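Local structure of putative pyrroline carboxylate reductase (Streptococcus pyogenes, 2AHR) at residues 56-61 with 80-85; 107-112 with 135-140; 125-130 with 156-161. The protein probably catalyses the NAD(P)H-dependent reduction of 1-pyrroline-5-carboxylate to L-proline, the closing step of proline biosynthesis, and binds NADP in a Rossmann-fold domain. One frame throughout, in Å; residues are numbered along the deposited sequence.

How the contacts relate
From the N terminus, the chain first closes on itself in contact 1, where the region of helix 54-58 meets the loop leading into strand 86-88; the loop it closes contains strand 63-66 and helix 73-77. Contact 1 is complete before contact 2 opens, yet the two touch, Pro85 packing against Pro107 and Leu136. Contacts 2 and 3 cross, since their segments alternate: strand 108-112 reaches helix 134-145, while strand 122-128 reaches the start of helix 158-185. The two strands are antiparallel neighbours, joined by backbone pairs such as Arg110 with Thr127. Contacts 1 and 2 lie in the Rossmann-type domain, and contact 3 ties its sheet to the helical dimerisation region.

Contact 1: 56-61 with 80-85; sequences DLIDQV and LHFKQP
The side-chain amide of Gln84 reaches across to two backbone carbonyls of 56-61, its NE2 lying 2.9 Å from Ile58 O and 3.1 Å from Val61 O. The first bond uses a lone pair in the carbonyl plane but is bent at the hydrogen; the second is straighter, with an N-H...O angle of 166°, although its donor sits above the carbonyl plane of Val61. CG of Gln84 lies between the backbone N and carbonyl carbon (chi1 61°) and the chain bends again at chi2; this folds the amide back, and OE1 accepts Lys83 N at 2.9 Å. Next to it, Ile58 points CG2 anti to its own N, which brings this methyl to 3.3 Å from His81 O. Its other branch ends in CD1, 3.8 Å from the centroid of the Phe82 ring and over its face, a CH-pi contact; the same methyl touches Leu80 CB. On the exposed side, Lys83 makes a long salt bridge to Asp59, NZ to OD1 3.6 Å, while Asp59 OD1 also accepts a hydrogen bond from Gln55. The two segments lead into adjacent parallel strands, 63-66 and 86-88, of the Rossmann sheet. With both its donor and its acceptor engaged, the buried Gln84 amide has a fixed rotation and pairs backbone groups of both segments, whereas the loose outer ion pair probably contributes less.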
loop_
_atom_site.group_PDB
_atom_site.type_symbol
_atom_site.label_atom_id
_atom_site.label_comp_id
_atom_site.label_asym_id
_atom_site.label_seq_id
_atom_site.Cartn_x
_atom_site.Cartn_y
_atom_site.Cartn_z
ATOM N N ASP E 56 1.428 29.675 48.912
ATOM C CA ASP E 56 0.316 30.373 49.569
ATOM C C ASP E 56 -0.944 29.493 49.545
ATOM O O ASP E 56 -1.648 29.372 50.556
ATOM C CB ASP E 56 0.068 31.737 48.902
ATOM C CG ASP E 56 -1.074 32.529 49.555
ATOM O OD1 ASP E 56 -2.012 32.941 48.827
ATOM O OD2 ASP E 56 -1.030 32.753 50.790
ATOM N N LEU E 57 -1.207 28.873 48.390
ATOM C CA LEU E 57 -2.243 27.841 48.247
ATOM C C LEU E 57 -2.017 26.676 49.238
ATOM O O LEU E 57 -2.903 26.353 50.044
ATOM C CB LEU E 57 -2.260 27.343 46.790
ATOM C CG LEU E 57 -3.132 26.233 46.178
ATOM C CD1 LEU E 57 -3.010 24.880 46.904
ATOM C CD2 LEU E 57 -4.577 26.664 46.041
ATOM N N ILE E 58 -0.825 26.079 49.190
ATOM C CA ILE E 58 -0.493 24.892 49.999
ATOM C C ILE E 58 -0.693 25.083 51.516
ATOM O O ILE E 58 -1.136 24.162 52.210
ATOM C CB ILE E 58 0.948 24.363 49.704
ATOM C CG1 ILE E 58 1.087 23.932 48.236
ATOM C CG2 ILE E 58 1.284 23.181 50.601
ATOM C CD1 ILE E 58 2.533 23.873 47.727
ATOM N N ASP E 59 -0.387 26.284 52.014
ATOM C CA ASP E 59 -0.389 26.563 53.457
ATOM C C ASP E 59 -1.776 26.635 54.138
ATOM O O ASP E 59 -1.868 26.572 55.370
ATOM C CB ASP E 59 0.434 27.830 53.753
ATOM C CG ASP E 59 1.911 27.693 53.345
ATOM O OD1 ASP E 59 2.457 26.560 53.322
ATOM O OD2 ASP E 59 2.532 28.736 53.045
ATOM N N GLN E 60 -2.846 26.745 53.351
ATOM C CA GLN E 60 -4.208 26.887 53.899
ATOM C C GLN E 60 -5.182 25.729 53.587
ATOM O O GLN E 60 -6.302 25.690 54.101
ATOM C CB GLN E 60 -4.815 28.221 53.438
ATOM C CG GLN E 60 -4.637 28.525 51.944
ATOM C CD GLN E 60 -5.239 29.857 51.526
ATOM O OE1 GLN E 60 -4.599 30.646 50.828
ATOM N NE2 GLN E 60 -6.478 30.111 51.944
ATOM N N VAL E 61 -4.736 24.777 52.771
ATOM C CA VAL E 61 -5.612 23.770 52.172
ATOM C C VAL E 61 -5.499 22.374 52.824
ATOM O O VAL E 61 -4.454 22.034 53.370
ATOM C CB VAL E 61 -5.318 23.761 50.654
ATOM C CG1 VAL E 61 -5.121 22.378 50.100
ATOM C CG2 VAL E 61 -6.341 24.583 49.906
ATOM N N LEU E 80 8.370 23.294 45.896
ATOM C CA LEU E 80 7.247 23.518 46.815
ATOM C C LEU E 80 7.323 22.595 48.037
ATOM O O LEU E 80 7.978 21.559 47.986
ATOM C CB LEU E 80 5.922 23.318 46.063
ATOM C CG LEU E 80 5.370 24.367 45.074
ATOM C CD1 LEU E 80 6.413 25.111 44.238
ATOM C CD2 LEU E 80 4.332 23.731 44.152
ATOM N N HIS E 81 6.660 22.956 49.135
ATOM C CA HIS E 81 6.647 22.069 50.309
ATOM C C HIS E 81 5.224 21.634 50.657
ATOM O O HIS E 81 4.450 22.413 51.210
ATOM C CB HIS E 81 7.328 22.710 51.539
ATOM C CG HIS E 81 8.574 23.484 51.218
ATOM N ND1 HIS E 81 9.828 22.908 51.193
ATOM C CD2 HIS E 81 8.755 24.794 50.916
ATOM C CE1 HIS E 81 10.727 23.828 50.885
ATOM N NE2 HIS E 81 10.103 24.982 50.718
ATOM N N PHE E 82 4.888 20.384 50.352
ATOM C CA PHE E 82 3.508 19.910 50.508
ATOM C C PHE E 82 3.237 19.375 51.917
ATOM O O PHE E 82 4.143 18.885 52.583
ATOM C CB PHE E 82 3.132 18.912 49.395
ATOM C CG PHE E 82 2.932 19.565 48.046
ATOM C CD1 PHE E 82 3.993 19.692 47.149
ATOM C CD2 PHE E 82 1.681 20.079 47.678
ATOM C CE1 PHE E 82 3.818 20.311 45.902
ATOM C CE2 PHE E 82 1.494 20.699 46.433
ATOM C CZ PHE E 82 2.571 20.818 45.549
ATOM N N LYS E 83 1.985 19.487 52.358
ATOM C CA LYS E 83 1.620 19.319 53.762
ATOM C C LYS E 83 0.311 18.537 53.930
ATOM O O LYS E 83 -0.185 18.350 55.054
ATOM C CB LYS E 83 1.465 20.705 54.399
ATOM C CG LYS E 83 2.713 21.602 54.300
ATOM C CD LYS E 83 2.330 23.090 54.253
ATOM C CE LYS E 83 3.405 23.995 54.892
ATOM N NZ LYS E 83 4.763 23.948 54.233
ATOM N N GLN E 84 -0.247 18.087 52.805
ATOM C CA GLN E 84 -1.545 17.408 52.775
ATOM C C GLN E 84 -1.570 16.377 51.654
ATOM O O GLN E 84 -0.677 16.389 50.802
ATOM C CB GLN E 84 -2.661 18.421 52.541
ATOM C CG GLN E 84 -2.532 19.166 51.235
ATOM C CD GLN E 84 -1.481 20.243 51.304
ATOM O OE1 GLN E 84 -0.392 20.103 50.740
ATOM N NE2 GLN E 84 -1.795 21.330 52.007
ATOM N N PRO E 85 -2.600 15.495 51.633
ATOM C CA PRO E 85 -2.714 14.556 50.512
ATOM C C PRO E 85 -2.854 15.297 49.172
ATOM O O PRO E 85 -3.365 16.418 49.125
ATOM C CB PRO E 85 -3.992 13.770 50.839
ATOM C CG PRO E 85 -4.153 13.907 52.323
ATOM C CD PRO E 85 -3.691 15.306 52.611
#

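Contact 2: 107-112 with 135-140; sequences PLLRIM and ELQARV
Leu136 divides its two methyls between a proline just ahead of the strand and a flat group of its own helix: CD2 meets Pro107 CB at 3.7 Å, while CD1 rests 3.5 Å above the plane of the Arg139 guanidinium, on one face and offset toward the rim. The amide of Gln137 keeps a looser distance, its OE1 lying 4.5 Å from Leu109 CD2. That leucine carries the middle of the contact. With CG beside its backbone N (chi1 -61°), it extends toward the helix and meets Val140 tip to tip, CD2 being 4.1 Å from Val140 CB and about equally far from both valine methyls; its CD1 turns to Leu136 CD2 at 4.3 Å. This is the alpha/beta layering of the Rossmann-type domain: helix 134-145, which links strands 122-128 and 148-152, lies over the sheet, the axis of its 135-140 part 10.5 Å from that of strand 108-112 and inclined to it by 34°. Strand side chains alternate accordingly. Leu109 faces this helix together with Leu126 of the neighbouring strand, on which Val140 also packs, whereas Leu108 points the other way, onto helix 95-102.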
loop_
_atom_site.group_PDB
_atom_site.type_symbol
_atom_site.label_atom_id
_atom_site.label_comp_id
_atom_site.label_asym_id
_atom_site.label_seq_id
_atom_site.Cartn_x
_atom_site.Cartn_y
_atom_site.Cartn_z
ATOM N N PRO E 107 0.094 10.891 51.626
ATOM C CA PRO E 107 -0.873 10.072 50.898
ATOM C C PRO E 107 -1.077 10.696 49.519
ATOM O O PRO E 107 -1.324 11.891 49.417
ATOM C CB PRO E 107 -2.150 10.185 51.752
ATOM C CG PRO E 107 -1.647 10.630 53.140
ATOM C CD PRO E 107 -0.504 11.541 52.810
ATOM N N LEU E 108 -0.926 9.899 48.465
ATOM C CA LEU E 108 -1.058 10.412 47.099
ATOM C C LEU E 108 -2.054 9.585 46.310
ATOM O O LEU E 108 -2.094 8.337 46.417
ATOM C CB LEU E 108 0.291 10.450 46.367
ATOM C CG LEU E 108 1.482 11.188 47.007
ATOM C CD1 LEU E 108 2.775 10.732 46.371
ATOM C CD2 LEU E 108 1.337 12.714 46.934
ATOM N N LEU E 109 -2.856 10.291 45.523
ATOM C CA LEU E 109 -3.877 9.650 44.702
ATOM C C LEU E 109 -3.768 10.057 43.256
ATOM O O LEU E 109 -3.370 11.184 42.942
ATOM C CB LEU E 109 -5.288 9.959 45.220
ATOM C CG LEU E 109 -5.573 9.473 46.641
ATOM C CD1 LEU E 109 -5.444 10.637 47.623
ATOM C CD2 LEU E 109 -6.929 8.805 46.737
ATOM N N ARG E 110 -4.118 9.119 42.378
ATOM C CA ARG E 110 -4.256 9.416 40.962
ATOM C C ARG E 110 -5.697 9.252 40.482
ATOM O O ARG E 110 -6.366 8.264 40.813
ATOM C CB ARG E 110 -3.351 8.503 40.111
ATOM C CG ARG E 110 -1.900 8.906 40.047
ATOM C CD ARG E 110 -1.141 7.964 39.100
ATOM N NE ARG E 110 -1.374 8.265 37.683
ATOM C CZ ARG E 110 -0.923 7.514 36.678
ATOM N NH1 ARG E 110 -0.226 6.405 36.921
ATOM N NH2 ARG E 110 -1.165 7.876 35.427
ATOM N N ILE E 111 -6.141 10.219 39.678
ATOM C CA ILE E 111 -7.379 10.107 38.922
ATOM C C ILE E 111 -7.137 10.221 37.404
ATOM O O ILE E 111 -6.158 10.859 36.938
ATOM C CB ILE E 111 -8.455 11.143 39.379
ATOM C CG1 ILE E 111 -7.982 12.579 39.121
ATOM C CG2 ILE E 111 -8.858 10.898 40.848
ATOM C CD1 ILE E 111 -9.089 13.671 39.342
HETATM N N MSE E 112 -8.004 9.565 36.634
HETATM C CA MSE E 112 -7.999 9.725 35.183
HETATM C C MSE E 112 -9.409 10.045 34.741
HETATM O O MSE E 112 -10.201 9.140 34.536
HETATM C CB MSE E 112 -7.437 8.496 34.443
HETATM C CG MSE E 112 -7.255 8.693 32.895
HETATM SE SE MSE E 112 -6.681 10.357 32.360
HETATM C CE MSE E 112 -5.079 10.276 33.126
ATOM N N GLU E 135 -10.760 5.563 54.444
ATOM C CA GLU E 135 -11.602 6.730 54.639
ATOM C C GLU E 135 -11.243 7.842 53.664
ATOM O O GLU E 135 -12.124 8.496 53.111
ATOM C CB GLU E 135 -11.512 7.216 56.089
ATOM C CG GLU E 135 -11.945 6.162 57.111
ATOM C CD GLU E 135 -12.277 6.747 58.471
ATOM O OE1 GLU E 135 -11.441 7.495 59.026
ATOM O OE2 GLU E 135 -13.377 6.449 58.990
ATOM N N LEU E 136 -9.945 8.041 53.457
ATOM C CA LEU E 136 -9.459 9.054 52.532
ATOM C C LEU E 136 -9.828 8.713 51.084
ATOM O O LEU E 136 -10.227 9.595 50.331
ATOM C CB LEU E 136 -7.945 9.265 52.661
ATOM C CG LEU E 136 -7.332 10.321 51.722
ATOM C CD1 LEU E 136 -7.984 11.683 51.885
ATOM C CD2 LEU E 136 -5.815 10.430 51.873
ATOM N N GLN E 137 -9.700 7.439 50.705
ATOM C CA GLN E 137 -10.060 7.011 49.352
ATOM C C GLN E 137 -11.551 7.251 49.108
ATOM O O GLN E 137 -11.942 7.749 48.045
ATOM C CB GLN E 137 -9.653 5.548 49.095
ATOM C CG GLN E 137 -9.970 5.051 47.677
ATOM C CD GLN E 137 -8.817 4.327 46.998
ATOM O OE1 GLN E 137 -7.662 4.446 47.405
ATOM N NE2 GLN E 137 -9.127 3.581 45.937
ATOM N N ALA E 138 -12.363 6.932 50.119
ATOM C CA ALA E 138 -13.816 7.143 50.092
ATOM C C ALA E 138 -14.191 8.627 49.992
ATOM O O ALA E 138 -15.133 8.990 49.272
ATOM C CB ALA E 138 -14.465 6.501 51.314
ATOM N N ARG E 139 -13.451 9.479 50.699
ATOM C CA ARG E 139 -13.649 10.929 50.609
ATOM C C ARG E 139 -13.324 11.463 49.213
ATOM O O ARG E 139 -14.030 12.327 48.687
ATOM C CB ARG E 139 -12.825 11.663 51.667
ATOM C CG ARG E 139 -13.622 12.043 52.918
ATOM C CD ARG E 139 -12.754 12.130 54.161
ATOM N NE ARG E 139 -11.604 13.024 54.022
ATOM C CZ ARG E 139 -10.411 12.812 54.585
ATOM N NH1 ARG E 139 -10.183 11.718 55.313
ATOM N NH2 ARG E 139 -9.427 13.690 54.407
ATOM N N VAL E 140 -12.258 10.936 48.618
ATOM C CA VAL E 140 -11.869 11.318 47.266
ATOM C C VAL E 140 -12.831 10.716 46.225
ATOM O O VAL E 140 -13.161 11.381 45.251
ATOM C CB VAL E 140 -10.384 10.993 46.977
ATOM C CG1 VAL E 140 -10.029 11.254 45.501
ATOM C CG2 VAL E 140 -9.477 11.818 47.896
#

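Contact 3: 125-130 with 156-161; sequences ALTGNA and KDFDTF
Ala125 is received by two phenylalanines, Phe158 and Phe161, where the first turn of helix 158-185 lies against strand 122-128; the contact joins this inner strand of the sheet of the Rossmann-type domain to the start of the helical dimerisation region. One interaction is CH-pi: Ala125 CB stands 3.5 Å from the centroid of the Phe161 ring, nearly over its centre and 14° off the normal. Phe161 presents this face because its CG lies anti to the backbone N (chi1 -174°), directing the ring toward the strand. Phe158 adds apolar packing. Its CZ is 3.6 Å from Ala125 CB, and its CE1 is 3.5 Å from Thr127 CG2, the two strand side chains approaching the ring at a slant; the carbonyl carbon C of Leu126 lies at the ring's edge, in its plane. Polar groups pair within 156-161: Phe161 N donates to Asp157 O at 3.0 Å in the first turn, and ahead of the helix Lys156 NZ forms a salt bridge with Asp157 OD2. The same turn also meets a second subunit: Thr160 OG1 is hydrogen-bonded to Asn186 O of that subunit, and Phe161 packs on its Ile196. Backbone closes in on the aromatic ring as well: Ala125 N comes to 3.3 Å from CE2 of Phe161.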
loop_
_atom_site.group_PDB
_atom_site.type_symbol
_atom_site.label_atom_id
_atom_site.label_comp_id
_atom_site.label_asym_id
_atom_site.label_seq_id
_atom_site.Cartn_x
_atom_site.Cartn_y
_atom_site.Cartn_z
ATOM N N ALA E 125 -11.002 7.035 36.562
ATOM C CA ALA E 125 -10.268 6.048 37.331
ATOM C C ALA E 125 -9.732 6.709 38.603
ATOM O O ALA E 125 -9.410 7.909 38.609
ATOM C CB ALA E 125 -9.125 5.456 36.512
ATOM N N LEU E 126 -9.625 5.909 39.665
ATOM C CA LEU E 126 -9.114 6.377 40.950
ATOM C C LEU E 126 -8.220 5.316 41.565
ATOM O O LEU E 126 -8.597 4.147 41.645
ATOM C CB LEU E 126 -10.263 6.699 41.921
ATOM C CG LEU E 126 -9.936 6.929 43.419
ATOM C CD1 LEU E 126 -9.106 8.201 43.620
ATOM C CD2 LEU E 126 -11.224 6.987 44.245
ATOM N N THR E 127 -7.036 5.721 42.003
ATOM C CA THR E 127 -6.194 4.836 42.801
ATOM C C THR E 127 -5.333 5.627 43.797
ATOM O O THR E 127 -5.100 6.820 43.608
ATOM C CB THR E 127 -5.347 3.897 41.898
ATOM O OG1 THR E 127 -4.908 2.777 42.670
ATOM C CG2 THR E 127 -4.142 4.624 41.289
ATOM N N GLY E 128 -4.844 4.948 44.837
ATOM C CA GLY E 128 -3.992 5.583 45.856
ATOM C C GLY E 128 -2.729 4.816 46.237
ATOM O O GLY E 128 -2.640 3.592 46.045
ATOM N N ASN E 129 -1.734 5.531 46.753
ATOM C CA ASN E 129 -0.538 4.859 47.262
ATOM C C ASN E 129 -0.816 4.176 48.599
ATOM O O ASN E 129 -1.933 4.245 49.134
ATOM C CB ASN E 129 0.709 5.772 47.292
ATOM C CG ASN E 129 0.620 6.898 48.322
ATOM O OD1 ASN E 129 -0.305 6.953 49.140
ATOM N ND2 ASN E 129 1.598 7.824 48.272
ATOM N N ALA E 130 0.196 3.493 49.119
ATOM C CA ALA E 130 0.062 2.710 50.341
ATOM C C ALA E 130 -0.244 3.576 51.591
ATOM O O ALA E 130 -0.691 3.050 52.617
ATOM C CB ALA E 130 1.311 1.858 50.534
ATOM N N LYS E 156 -1.418 -0.199 37.549
ATOM C CA LYS E 156 -0.763 -0.792 36.406
ATOM C C LYS E 156 -1.644 -0.712 35.152
ATOM O O LYS E 156 -1.153 -0.949 34.051
ATOM C CB LYS E 156 -0.344 -2.242 36.675
ATOM C CG LYS E 156 -1.484 -3.149 37.101
ATOM C CD LYS E 156 -1.031 -4.627 37.128
ATOM C CE LYS E 156 -2.065 -5.516 37.794
ATOM N NZ LYS E 156 -3.397 -5.272 37.199
ATOM N N ASP E 157 -2.926 -0.385 35.330
ATOM C CA ASP E 157 -3.871 -0.285 34.212
ATOM C C ASP E 157 -4.220 1.162 33.885
ATOM O O ASP E 157 -5.097 1.412 33.068
ATOM C CB ASP E 157 -5.156 -1.056 34.511
ATOM C CG ASP E 157 -4.947 -2.566 34.571
ATOM O OD1 ASP E 157 -4.178 -3.144 33.757
ATOM O OD2 ASP E 157 -5.579 -3.184 35.448
ATOM N N PHE E 158 -3.558 2.109 34.532
ATOM C CA PHE E 158 -3.900 3.523 34.338
ATOM C C PHE E 158 -3.655 4.054 32.944
ATOM O O PHE E 158 -4.415 4.889 32.472
ATOM C CB PHE E 158 -3.242 4.421 35.382
ATOM C CG PHE E 158 -4.207 4.915 36.421
ATOM C CD1 PHE E 158 -4.893 4.004 37.232
ATOM C CD2 PHE E 158 -4.465 6.281 36.561
ATOM C CE1 PHE E 158 -5.811 4.440 38.185
ATOM C CE2 PHE E 158 -5.366 6.735 37.512
ATOM C CZ PHE E 158 -6.046 5.803 38.337
ATOM N N ASP E 159 -2.600 3.571 32.292
ATOM C CA ASP E 159 -2.252 4.042 30.937
ATOM C C ASP E 159 -3.288 3.568 29.898
ATOM O O ASP E 159 -3.678 4.326 29.027
ATOM C CB ASP E 159 -0.841 3.571 30.532
ATOM C CG ASP E 159 0.274 4.366 31.211
ATOM O OD1 ASP E 159 0.039 5.448 31.816
ATOM O OD2 ASP E 159 1.417 3.900 31.118
ATOM N N THR E 160 -3.701 2.308 30.004
ATOM C CA THR E 160 -4.784 1.760 29.200
ATOM C C THR E 160 -6.113 2.467 29.469
ATOM O O THR E 160 -6.862 2.717 28.535
ATOM C CB THR E 160 -4.951 0.220 29.441
ATOM O OG1 THR E 160 -3.691 -0.426 29.248
ATOM C CG2 THR E 160 -5.953 -0.396 28.487
ATOM N N PHE E 161 -6.407 2.799 30.732
ATOM C CA PHE E 161 -7.648 3.499 31.051
ATOM C C PHE E 161 -7.570 4.933 30.494
ATOM O O PHE E 161 -8.558 5.461 29.999
ATOM C CB PHE E 161 -7.892 3.527 32.574
ATOM C CG PHE E 161 -9.227 4.104 32.978
ATOM C CD1 PHE E 161 -10.280 3.259 33.342
ATOM C CD2 PHE E 161 -9.421 5.480 33.034
ATOM C CE1 PHE E 161 -11.508 3.777 33.731
ATOM C CE2 PHE E 161 -10.660 6.030 33.423
ATOM C CZ PHE E 161 -11.706 5.178 33.771
#